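Local coordinates for protein acetyltransferase, GNAT family (Streptococcus pneumoniae, PDB 2I79) that binds acetyl coenzyme A and, as a GNAT-family enzyme, probably transfers its acetyl group to an amine, perhaps the amino group of glutamate, at residues 29-34 and 130-135; 90-95 and 137-142; 153-156 and 160-163. All coordinates share one frame; numbering follows the deposited sequence.

Contact 1 (29-34 and 130-135); sequences TDFTSL and TRNQAA. With ACO (acetyl coenzyme *a), chain G.
Phe31 lies almost flat against the side-chain amide of Asn132: the ring and amide planes are only 11° apart, and Asn132 CG sits 3.6 Å from Phe31 CG, displaced from the middle of the ring toward its rim. Asn132 CB adds a CH-pi contact over the same ring. Because CG of Asn132 is anti to its backbone N (chi1 -174°), the amide reaches out to the ring; OD1 lies over the CD2 side of the ring and ND2 reaches past it to within 3.4 Å of Phe31 CB. ND2 then donates to the pantetheine carbonyl O5P of acetyl coenzyme A, 2.6 Å away, and to a water at 3.0 Å that in turn donates to the backbone O of Phe31. Phe31 CB also packs on that O5P.

Arg131 approaches the aromatic ring differently. Its chain is extended from CG to NE, and Phe31 CE1 comes over the centre of the guanidinium, but the two planes are steeply inclined, 65° apart. From there NH2 makes a salt bridge of 3.0 Å to Asp30 OD1, which it meets from above the carboxylate plane, not in it. NE is held by Gln129, whose own NE2 bonds to the backbone O of Asp30, tying the loop 29-34 to the end of strand 123-129. Asn132 is also the N-cap residue of helix 133-141, whose first turn, through Ala134 CB, touches the adenine. The phenylalanine ring lies against one face of the amide, while the water and the cofactor occupy its N-H groups; this probably fixes the rotation of the amide and keeps ND2 directed at the pantetheine arm.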
loop_
_atom_site.group_PDB
_atom_site.type_symbol
_atom_site.label_atom_id
_atom_site.label_comp_id
_atom_site.label_asym_id
_atom_site.label_seq_id
_atom_site.Cartn_x
_atom_site.Cartn_y
_atom_site.Cartn_z
ATOM N N THR A 29 -8.259 19.441 -5.619
ATOM C CA THR A 29 -7.428 18.906 -6.698
ATOM C C THR A 29 -7.798 17.480 -6.950
ATOM O O THR A 29 -8.507 16.827 -6.119
ATOM C CB THR A 29 -5.904 18.933 -6.356
ATOM O OG1 THR A 29 -5.581 17.869 -5.463
ATOM C CG2 THR A 29 -5.444 20.269 -5.727
ATOM N N ASP A 30 -7.300 16.949 -8.059
ATOM C CA ASP A 30 -7.324 15.493 -8.270
ATOM C C ASP A 30 -5.894 14.886 -8.267
ATOM O O ASP A 30 -5.632 13.885 -8.930
ATOM C CB ASP A 30 -8.130 15.145 -9.536
ATOM C CG ASP A 30 -7.649 15.882 -10.771
ATOM O OD1 ASP A 30 -6.697 16.701 -10.680
ATOM O OD2 ASP A 30 -8.229 15.615 -11.855
ATOM N N PHE A 31 -5.003 15.482 -7.465
ATOM C CA PHE A 31 -3.606 15.069 -7.354
ATOM C C PHE A 31 -3.378 13.867 -6.423
ATOM O O PHE A 31 -2.299 13.240 -6.456
ATOM C CB PHE A 31 -2.723 16.227 -6.872
ATOM C CG PHE A 31 -2.433 17.266 -7.916
ATOM C CD1 PHE A 31 -2.124 16.918 -9.227
ATOM C CD2 PHE A 31 -2.412 18.605 -7.574
ATOM C CE1 PHE A 31 -1.821 17.921 -10.187
ATOM C CE2 PHE A 31 -2.133 19.597 -8.515
ATOM C CZ PHE A 31 -1.836 19.254 -9.818
ATOM N N THR A 32 -4.377 13.535 -5.611
ATOM C CA THR A 32 -4.283 12.385 -4.722
ATOM C C THR A 32 -5.487 11.474 -4.904
ATOM O O THR A 32 -6.345 11.736 -5.728
ATOM C CB THR A 32 -4.169 12.833 -3.251
ATOM O OG1 THR A 32 -5.455 13.239 -2.749
ATOM C CG2 THR A 32 -3.141 13.982 -3.135
ATOM N N SER A 33 -5.541 10.395 -4.149
ATOM C CA SER A 33 -6.617 9.411 -4.314
ATOM C C SER A 33 -7.955 9.937 -3.772
ATOM O O SER A 33 -9.019 9.418 -4.124
ATOM C CB SER A 33 -6.222 8.093 -3.659
ATOM O OG SER A 33 -6.035 8.333 -2.267
ATOM N N LEU A 34 -7.883 10.985 -2.943
ATOM C CA LEU A 34 -9.063 11.795 -2.587
ATOM C C LEU A 34 -9.754 12.325 -3.839
ATOM O O LEU A 34 -9.101 12.836 -4.763
ATOM C CB LEU A 34 -8.668 12.966 -1.698
ATOM C CG LEU A 34 -8.132 12.692 -0.267
ATOM C CD1 LEU A 34 -7.735 14.032 0.385
ATOM C CD2 LEU A 34 -9.132 11.930 0.600
ATOM N N THR A 130 3.190 12.088 -11.856
ATOM C CA THR A 130 4.387 12.723 -12.446
ATOM C C THR A 130 4.108 14.195 -12.804
ATOM O O THR A 130 4.959 15.063 -12.632
ATOM C CB THR A 130 4.933 11.946 -13.635
ATOM O OG1 THR A 130 3.928 11.861 -14.642
ATOM C CG2 THR A 130 5.361 10.549 -13.208
ATOM N N ARG A 131 2.874 14.478 -13.205
ATOM C CA ARG A 131 2.448 15.851 -13.486
ATOM C C ARG A 131 2.338 16.762 -12.262
ATOM O O ARG A 131 2.210 17.967 -12.414
ATOM C CB ARG A 131 1.077 15.818 -14.174
ATOM C CG ARG A 131 -0.040 15.413 -13.242
ATOM C CD ARG A 131 -1.391 15.458 -13.885
ATOM N NE ARG A 131 -2.366 15.097 -12.890
ATOM C CZ ARG A 131 -3.601 15.592 -12.777
ATOM N NH1 ARG A 131 -4.085 16.502 -13.610
ATOM N NH2 ARG A 131 -4.377 15.153 -11.804
ATOM N N ASN A 132 2.306 16.197 -11.053
ATOM C CA ASN A 132 2.167 17.014 -9.834
ATOM C C ASN A 132 3.535 17.623 -9.425
ATOM O O ASN A 132 4.126 17.274 -8.419
ATOM C CB ASN A 132 1.488 16.185 -8.717
ATOM C CG ASN A 132 1.178 17.000 -7.466
ATOM O OD1 ASN A 132 1.432 18.212 -7.411
ATOM N ND2 ASN A 132 0.655 16.336 -6.446
ATOM N N GLN A 133 4.028 18.561 -10.220
ATOM C CA GLN A 133 5.425 18.992 -10.100
ATOM C C GLN A 133 5.760 19.787 -8.827
ATOM O O GLN A 133 6.900 19.785 -8.363
ATOM C CB GLN A 133 5.824 19.820 -11.310
ATOM C CG GLN A 133 7.234 19.505 -11.780
ATOM C CD GLN A 133 7.211 18.504 -12.890
ATOM O OE1 GLN A 133 7.411 18.869 -14.062
ATOM N NE2 GLN A 133 6.925 17.247 -12.561
ATOM N N ALA A 134 4.768 20.487 -8.287
ATOM C CA ALA A 134 4.902 21.164 -7.003
ATOM C C ALA A 134 5.291 20.137 -5.944
ATOM O O ALA A 134 6.230 20.354 -5.172
ATOM C CB ALA A 134 3.576 21.851 -6.630
ATOM N N ALA A 135 4.565 19.026 -5.934
ATOM C CA ALA A 135 4.804 17.922 -5.004
ATOM C C ALA A 135 6.138 17.249 -5.285
ATOM O O ALA A 135 6.888 16.958 -4.351
ATOM C CB ALA A 135 3.697 16.930 -5.064
HETATM N N1A ACO G . 6.373 23.314 -10.247
HETATM C C2A ACO G . 7.460 23.293 -9.448
HETATM N N3A ACO G . 7.470 23.844 -8.218
HETATM C C4A ACO G . 6.373 24.445 -7.718
HETATM C C5A ACO G . 5.148 24.495 -8.514
HETATM C C6A ACO G . 5.206 23.870 -9.844
HETATM N N6A ACO G . 4.114 23.880 -10.638
HETATM N N7A ACO G . 4.236 25.144 -7.788
HETATM C C8A ACO G . 4.841 25.476 -6.607
HETATM N N9A ACO G . 6.118 25.058 -6.576
HETATM C C1B ACO G . 7.169 25.158 -5.524
HETATM C C2B ACO G . 7.292 26.437 -4.710
HETATM O O2B ACO G . 8.115 27.408 -5.359
HETATM C C3B ACO G . 7.967 25.909 -3.470
HETATM O O3B ACO G . 9.337 25.602 -3.651
HETATM P P3B ACO G . 10.537 26.476 -3.052
HETATM O O7A ACO G . 10.382 27.639 -4.019
HETATM O O8A ACO G . 11.798 25.659 -3.198
HETATM O O9A ACO G . 10.208 26.738 -1.603
HETATM C C4B ACO G . 7.324 24.542 -3.288
HETATM O O4B ACO G . 6.968 24.098 -4.592
HETATM C C5B ACO G . 6.121 24.635 -2.359
HETATM O O5B ACO G . 6.647 24.520 -1.031
HETATM P P1A ACO G . 5.687 24.872 0.209
HETATM O O1A ACO G . 5.010 26.197 -0.017
HETATM O O2A ACO G . 6.516 24.601 1.448
HETATM O O3A ACO G . 4.526 23.768 -0.027
HETATM P P2A ACO G . 2.902 23.977 -0.042
HETATM O O4A ACO G . 2.338 24.651 -1.297
HETATM O O5A ACO G . 2.578 24.525 1.327
HETATM O O6A ACO G . 2.539 22.387 -0.117
HETATM C CBP ACO G . 1.669 20.624 -1.573
HETATM C CCP ACO G . 2.764 21.639 -1.307
HETATM C CDP ACO G . 2.079 19.800 -2.803
HETATM C CEP ACO G . 1.515 19.749 -0.320
HETATM C CAP ACO G . 0.354 21.356 -1.862
HETATM O OAP ACO G . 0.424 22.106 -3.098
HETATM C C9P ACO G . -0.821 20.393 -1.895
HETATM O O9P ACO G . -1.365 20.066 -0.858
HETATM N N8P ACO G . -1.228 19.958 -3.082
HETATM C C7P ACO G . -2.372 19.065 -3.302
HETATM C C6P ACO G . -2.227 17.691 -2.647
HETATM C C5P ACO G . -0.952 17.018 -3.070
HETATM O O5P ACO G . -0.697 16.917 -4.253
HETATM N N4P ACO G . -0.156 16.570 -2.108
HETATM C C3P ACO G . 1.103 15.886 -2.358
HETATM C C2P ACO G . 0.931 14.470 -2.889
HETATM S S1P ACO G . 0.144 13.472 -1.655
HETATM C C ACO G . 1.216 12.622 -0.779
HETATM O O ACO G . 1.920 13.336 -0.104
HETATM C CH3 ACO G . 1.242 11.107 -0.882
HETATM O O HOH W 1 0.280 13.353 -6.691
#

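Contact 2 (90-95 and 137-142); sequences LFIVIG and HLYQKH. With ACO (acetyl coenzyme *a), chain G.
Tyr139 meets Leu90 and Ile92 by reaching across part of the 12.0 Å between the axes of strand 90-94 and helix 137-141. CB sets off alongside the strand, not toward it; with CG anti to the carbonyl carbon (chi1 -76°), the ring swings over so that its far end meets the strand. Along one edge, CE1 touches Leu90 CD2 at 3.5 Å, the methyl lying in the ring plane. CE2, on the other edge, faces the acetyl oxygen O of acetyl coenzyme A. Past CZ, which has Ile92 CD1 at 4.2 Å, the hydroxyl slips by the isoleucine side chain, with OH 3.4 Å from Ile92 CG1. The OH ends by donating a short hydrogen bond of 2.5 Å to the thioester carbonyl oxygen O.

This is the GNAT cofactor site, where the pantetheine arm lies in the opening between the parallel strands 87-94 and 123-129 and hydrogen-bonds along 87-94 as a further strand would. Ile92 N donates to the same acetyl oxygen at 2.9 Å, so two donors grip that carbonyl and would polarise it, consistent with an oxyanion hole. Further along, Ile92 O accepts from N4P, and Ile94 N donates to O9P of the cofactor at 2.8 Å. Two residues before Tyr139, His137 NE2 donates in its ring plane to the 3'-phosphate oxygen O8A, and Lys141, itself held by Ser105, adds a weak bond to O9A.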
loop_
_atom_site.group_PDB
_atom_site.type_symbol
_atom_site.label_atom_id
_atom_site.label_comp_id
_atom_site.label_asym_id
_atom_site.label_seq_id
_atom_site.Cartn_x
_atom_site.Cartn_y
_atom_site.Cartn_z
ATOM N N LEU A 90 4.120 8.126 3.410
ATOM C CA LEU A 90 3.868 9.531 3.693
ATOM C C LEU A 90 2.697 10.063 2.839
ATOM O O LEU A 90 2.539 9.696 1.664
ATOM C CB LEU A 90 5.173 10.343 3.485
ATOM C CG LEU A 90 5.460 11.720 4.115
ATOM C CD1 LEU A 90 5.514 11.760 5.620
ATOM C CD2 LEU A 90 6.820 12.211 3.600
ATOM N N PHE A 91 1.872 10.916 3.467
ATOM C CA PHE A 91 0.796 11.669 2.807
ATOM C C PHE A 91 0.769 13.095 3.374
ATOM O O PHE A 91 0.704 13.250 4.599
ATOM C CB PHE A 91 -0.550 10.993 3.070
ATOM C CG PHE A 91 -1.728 11.740 2.524
ATOM C CD1 PHE A 91 -1.996 11.741 1.157
ATOM C CD2 PHE A 91 -2.564 12.454 3.362
ATOM C CE1 PHE A 91 -3.100 12.432 0.641
ATOM C CE2 PHE A 91 -3.665 13.148 2.854
ATOM C CZ PHE A 91 -3.933 13.135 1.493
ATOM N N ILE A 92 0.806 14.112 2.502
ATOM C CA ILE A 92 0.647 15.531 2.902
ATOM C C ILE A 92 -0.374 16.249 2.018
ATOM O O ILE A 92 -0.384 16.097 0.797
ATOM C CB ILE A 92 1.993 16.324 2.823
ATOM C CG1 ILE A 92 3.103 15.595 3.595
ATOM C CG2 ILE A 92 1.863 17.792 3.382
ATOM C CD1 ILE A 92 4.465 16.323 3.570
ATOM N N VAL A 93 -1.231 17.060 2.622
ATOM C CA VAL A 93 -2.091 17.925 1.834
ATOM C C VAL A 93 -2.286 19.232 2.577
ATOM O O VAL A 93 -2.411 19.235 3.802
ATOM C CB VAL A 93 -3.438 17.257 1.479
ATOM C CG1 VAL A 93 -4.165 16.790 2.743
ATOM C CG2 VAL A 93 -4.297 18.206 0.671
ATOM N N ILE A 94 -2.242 20.331 1.805
ATOM C CA ILE A 94 -2.414 21.707 2.300
ATOM C C ILE A 94 -3.632 22.287 1.571
ATOM O O ILE A 94 -3.865 21.972 0.395
ATOM C CB ILE A 94 -1.156 22.580 2.041
ATOM C CG1 ILE A 94 0.091 21.969 2.721
ATOM C CG2 ILE A 94 -1.342 24.013 2.553
ATOM C CD1 ILE A 94 0.043 21.936 4.258
ATOM N N GLY A 95 -4.449 23.068 2.289
ATOM C CA GLY A 95 -5.529 23.810 1.651
ATOM C C GLY A 95 -4.965 24.708 0.569
ATOM O O GLY A 95 -3.933 25.351 0.769
ATOM N N HIS A 137 8.701 18.524 -6.624
ATOM C CA HIS A 137 9.696 19.483 -6.148
ATOM C C HIS A 137 9.847 19.538 -4.614
ATOM O O HIS A 137 10.978 19.593 -4.077
ATOM C CB HIS A 137 9.366 20.880 -6.655
ATOM C CG HIS A 137 10.230 21.936 -6.058
ATOM N ND1 HIS A 137 11.490 22.217 -6.535
ATOM C CD2 HIS A 137 10.038 22.747 -4.994
ATOM C CE1 HIS A 137 12.030 23.177 -5.803
ATOM N NE2 HIS A 137 11.171 23.507 -4.854
ATOM N N LEU A 138 8.709 19.580 -3.925
ATOM C CA LEU A 138 8.711 19.715 -2.485
ATOM C C LEU A 138 9.466 18.528 -1.915
ATOM O O LEU A 138 10.374 18.700 -1.116
ATOM C CB LEU A 138 7.275 19.787 -1.918
ATOM C CG LEU A 138 7.137 19.767 -0.370
ATOM C CD1 LEU A 138 7.599 21.068 0.286
ATOM C CD2 LEU A 138 5.742 19.431 0.051
ATOM N N TYR A 139 9.095 17.325 -2.336
ATOM C CA TYR A 139 9.733 16.126 -1.817
ATOM C C TYR A 139 11.249 16.047 -2.134
ATOM O O TYR A 139 12.044 15.691 -1.243
ATOM C CB TYR A 139 8.965 14.886 -2.265
ATOM C CG TYR A 139 7.685 14.682 -1.475
ATOM C CD1 TYR A 139 7.731 14.217 -0.158
ATOM C CD2 TYR A 139 6.440 14.927 -2.031
ATOM C CE1 TYR A 139 6.567 13.986 0.585
ATOM C CE2 TYR A 139 5.254 14.717 -1.289
ATOM C CZ TYR A 139 5.335 14.247 0.020
ATOM O OH TYR A 139 4.194 14.013 0.781
ATOM N N GLN A 140 11.647 16.399 -3.361
ATOM C CA GLN A 140 13.082 16.432 -3.724
ATOM C C GLN A 140 13.845 17.364 -2.787
ATOM O O GLN A 140 14.920 17.040 -2.316
ATOM C CB GLN A 140 13.280 16.860 -5.182
ATOM C CG GLN A 140 12.794 15.816 -6.194
ATOM C CD GLN A 140 13.218 16.131 -7.632
ATOM O OE1 GLN A 140 12.578 16.916 -8.351
ATOM N NE2 GLN A 140 14.313 15.518 -8.051
ATOM N N LYS A 141 13.270 18.525 -2.509
ATOM C CA LYS A 141 13.873 19.467 -1.575
ATOM C C LYS A 141 14.243 18.826 -0.225
ATOM O O LYS A 141 15.227 19.210 0.393
ATOM C CB LYS A 141 12.919 20.652 -1.364
ATOM C CG LYS A 141 13.431 21.805 -0.482
ATOM C CD LYS A 141 12.382 22.970 -0.504
ATOM C CE LYS A 141 12.179 23.660 0.883
ATOM N NZ LYS A 141 11.033 24.674 0.890
ATOM N N HIS A 142 13.459 17.851 0.234
ATOM C CA HIS A 142 13.680 17.286 1.555
ATOM C C HIS A 142 14.357 15.953 1.492
ATOM O O HIS A 142 14.245 15.171 2.435
ATOM C CB HIS A 142 12.361 17.205 2.333
ATOM C CG HIS A 142 11.843 18.544 2.742
ATOM N ND1 HIS A 142 11.100 19.339 1.897
ATOM C CD2 HIS A 142 12.008 19.254 3.884
ATOM C CE1 HIS A 142 10.823 20.480 2.502
ATOM N NE2 HIS A 142 11.371 20.460 3.706
HETATM N N1A ACO G . 6.373 23.314 -10.247
HETATM C C2A ACO G . 7.460 23.293 -9.448
HETATM N N3A ACO G . 7.470 23.844 -8.218
HETATM C C4A ACO G . 6.373 24.445 -7.718
HETATM C C5A ACO G . 5.148 24.495 -8.514
HETATM C C6A ACO G . 5.206 23.870 -9.844
HETATM N N6A ACO G . 4.114 23.880 -10.638
HETATM N N7A ACO G . 4.236 25.144 -7.788
HETATM C C8A ACO G . 4.841 25.476 -6.607
HETATM N N9A ACO G . 6.118 25.058 -6.576
HETATM C C1B ACO G . 7.169 25.158 -5.524
HETATM C C2B ACO G . 7.292 26.437 -4.710
HETATM O O2B ACO G . 8.115 27.408 -5.359
HETATM C C3B ACO G . 7.967 25.909 -3.470
HETATM O O3B ACO G . 9.337 25.602 -3.651
HETATM P P3B ACO G . 10.537 26.476 -3.052
HETATM O O7A ACO G . 10.382 27.639 -4.019
HETATM O O8A ACO G . 11.798 25.659 -3.198
HETATM O O9A ACO G . 10.208 26.738 -1.603
HETATM C C4B ACO G . 7.324 24.542 -3.288
HETATM O O4B ACO G . 6.968 24.098 -4.592
HETATM C C5B ACO G . 6.121 24.635 -2.359
HETATM O O5B ACO G . 6.647 24.520 -1.031
HETATM P P1A ACO G . 5.687 24.872 0.209
HETATM O O1A ACO G . 5.010 26.197 -0.017
HETATM O O2A ACO G . 6.516 24.601 1.448
HETATM O O3A ACO G . 4.526 23.768 -0.027
HETATM P P2A ACO G . 2.902 23.977 -0.042
HETATM O O4A ACO G . 2.338 24.651 -1.297
HETATM O O5A ACO G . 2.578 24.525 1.327
HETATM O O6A ACO G . 2.539 22.387 -0.117
HETATM C CBP ACO G . 1.669 20.624 -1.573
HETATM C CCP ACO G . 2.764 21.639 -1.307
HETATM C CDP ACO G . 2.079 19.800 -2.803
HETATM C CEP ACO G . 1.515 19.749 -0.320
HETATM C CAP ACO G . 0.354 21.356 -1.862
HETATM O OAP ACO G . 0.424 22.106 -3.098
HETATM C C9P ACO G . -0.821 20.393 -1.895
HETATM O O9P ACO G . -1.365 20.066 -0.858
HETATM N N8P ACO G . -1.228 19.958 -3.082
HETATM C C7P ACO G . -2.372 19.065 -3.302
HETATM C C6P ACO G . -2.227 17.691 -2.647
HETATM C C5P ACO G . -0.952 17.018 -3.070
HETATM O O5P ACO G . -0.697 16.917 -4.253
HETATM N N4P ACO G . -0.156 16.570 -2.108
HETATM C C3P ACO G . 1.103 15.886 -2.358
HETATM C C2P ACO G . 0.931 14.470 -2.889
HETATM S S1P ACO G . 0.144 13.472 -1.655
HETATM C C ACO G . 1.216 12.622 -0.779
HETATM O O ACO G . 1.920 13.336 -0.104
HETATM C CH3 ACO G . 1.242 11.107 -0.882
#

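Contact 3 (153-156 and 160-163); sequences GAYI and KFID
Ile162 and Ile156 have the most surface covered here, and they meet on one face of a two-stranded antiparallel ribbon, their side chains running roughly perpendicular to each other. Ile156 CD1 lies 4.0 Å from Ile162 CG2, while Ile162 CG1 packs on Ala154 CB at 3.7 Å. In both isoleucines CG1 stands between the backbone N and the carbonyl carbon (chi1 59° in Ile156), which turns CG2 of one and CD1 of the other together. Lys160, next in buried area, rests its CB on Ile156 CG1 before its chain bends away. Ile156 and Lys160 form a hydrogen-bonded pair, with N-to-O distances of 2.8 Å from Ile156 N to Lys160 O and 2.9 Å back from Lys160 N to Ile156 O. On the other face, Tyr155 CD2 sits over the Phe161 ring, the two rings inclined at 53°. Gly153 and Ala154 together face Ile162, a classic beta bulge.

The ribbon is the tip of the hairpin of strands 145-156 and 160-170, at the outer end of the sheet. Ile156 and Ile162 lie on Arg131, Ala154 and Ile162 on Gln129 of strand 123-129, and Phe161 stacks edge-to-face with His86 of the second subunit.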
loop_
_atom_site.group_PDB
_atom_site.type_symbol
_atom_site.label_atom_id
_atom_site.label_comp_id
_atom_site.label_asym_id
_atom_site.label_seq_id
_atom_site.Cartn_x
_atom_site.Cartn_y
_atom_site.Cartn_z
ATOM N N GLY A 153 -0.652 4.506 -12.789
ATOM C CA GLY A 153 -0.631 4.639 -11.345
ATOM C C GLY A 153 -1.867 5.339 -10.792
ATOM O O GLY A 153 -2.206 5.191 -9.625
ATOM N N ALA A 154 -2.528 6.119 -11.635
ATOM C CA ALA A 154 -3.696 6.887 -11.243
ATOM C C ALA A 154 -4.651 7.028 -12.437
ATOM O O ALA A 154 -4.222 7.066 -13.621
ATOM C CB ALA A 154 -3.268 8.255 -10.756
ATOM N N TYR A 155 -5.931 7.149 -12.093
ATOM C CA TYR A 155 -7.012 7.349 -13.038
ATOM C C TYR A 155 -7.681 8.700 -12.758
ATOM O O TYR A 155 -8.081 8.964 -11.619
ATOM C CB TYR A 155 -7.998 6.206 -12.846
ATOM C CG TYR A 155 -9.201 6.242 -13.735
ATOM C CD1 TYR A 155 -10.469 6.549 -13.221
ATOM C CD2 TYR A 155 -9.091 5.933 -15.076
ATOM C CE1 TYR A 155 -11.585 6.576 -14.041
ATOM C CE2 TYR A 155 -10.200 5.958 -15.914
ATOM C CZ TYR A 155 -11.446 6.271 -15.389
ATOM O OH TYR A 155 -12.539 6.285 -16.242
ATOM N N ILE A 156 -7.779 9.570 -13.764
ATOM C CA ILE A 156 -8.396 10.897 -13.579
ATOM C C ILE A 156 -9.424 11.211 -14.661
ATOM O O ILE A 156 -9.476 10.547 -15.689
ATOM C CB ILE A 156 -7.343 12.077 -13.533
ATOM C CG1 ILE A 156 -6.509 12.142 -14.817
ATOM C CG2 ILE A 156 -6.442 11.990 -12.298
ATOM C CD1 ILE A 156 -5.808 13.493 -15.030
ATOM N N LYS A 160 -8.856 9.074 -18.136
ATOM C CA LYS A 160 -7.453 9.313 -18.409
ATOM C C LYS A 160 -6.576 8.608 -17.381
ATOM O O LYS A 160 -6.586 8.964 -16.219
ATOM C CB LYS A 160 -7.153 10.814 -18.374
ATOM C CG LYS A 160 -6.401 11.382 -19.573
ATOM C CD LYS A 160 -7.278 12.389 -20.345
ATOM C CE LYS A 160 -6.711 12.711 -21.762
ATOM N NZ LYS A 160 -7.635 13.521 -22.625
ATOM N N PHE A 161 -5.790 7.631 -17.830
ATOM C CA PHE A 161 -4.713 7.067 -17.016
ATOM C C PHE A 161 -3.448 7.897 -17.071
ATOM O O PHE A 161 -3.053 8.374 -18.125
ATOM C CB PHE A 161 -4.400 5.645 -17.455
ATOM C CG PHE A 161 -5.528 4.703 -17.223
ATOM C CD1 PHE A 161 -5.747 4.178 -15.970
ATOM C CD2 PHE A 161 -6.371 4.331 -18.268
ATOM C CE1 PHE A 161 -6.774 3.320 -15.754
ATOM C CE2 PHE A 161 -7.387 3.458 -18.056
ATOM C CZ PHE A 161 -7.600 2.958 -16.794
ATOM N N ILE A 162 -2.822 8.078 -15.918
ATOM C CA ILE A 162 -1.590 8.844 -15.827
ATOM C C ILE A 162 -0.552 8.085 -14.993
ATOM O O ILE A 162 -0.887 7.195 -14.185
ATOM C CB ILE A 162 -1.816 10.263 -15.228
ATOM C CG1 ILE A 162 -2.325 10.191 -13.775
ATOM C CG2 ILE A 162 -2.762 11.124 -16.104
ATOM C CD1 ILE A 162 -2.411 11.565 -13.138
ATOM N N ASP A 163 0.701 8.482 -15.175
ATOM C CA ASP A 163 1.845 7.907 -14.473
ATOM C C ASP A 163 2.089 8.547 -13.114
ATOM O O ASP A 163 1.795 9.735 -12.881
ATOM C CB ASP A 163 3.152 8.079 -15.285
ATOM C CG ASP A 163 3.180 7.264 -16.587
ATOM O OD1 ASP A 163 2.170 7.191 -17.300
ATOM O OD2 ASP A 163 4.240 6.702 -16.920
#

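How the contacts relate
Contact 2 is the buried one, close to the centre of the chain's fold, where helix 133-141 meets strand 87-94 beside the cofactor; contact 1 is partly buried, and contact 3, its centre about 20 Å from that of the chain, lies toward the surface. Contacts 1 and 2 share helix 133-141 and the cofactor, and they join directly where Thr32 and Leu34 pack on Phe91. Contact 1 relies on a salt bridge and a stacked amide, contact 2 on apolar packing with polar bonds going to the cofactor, contact 3 on backbone pairing. A probable hydrogen bond from Thr130 N to Asp163 O joins contacts 1 and 3, and both touch the second subunit. Contacts 2 and 3 do not meet.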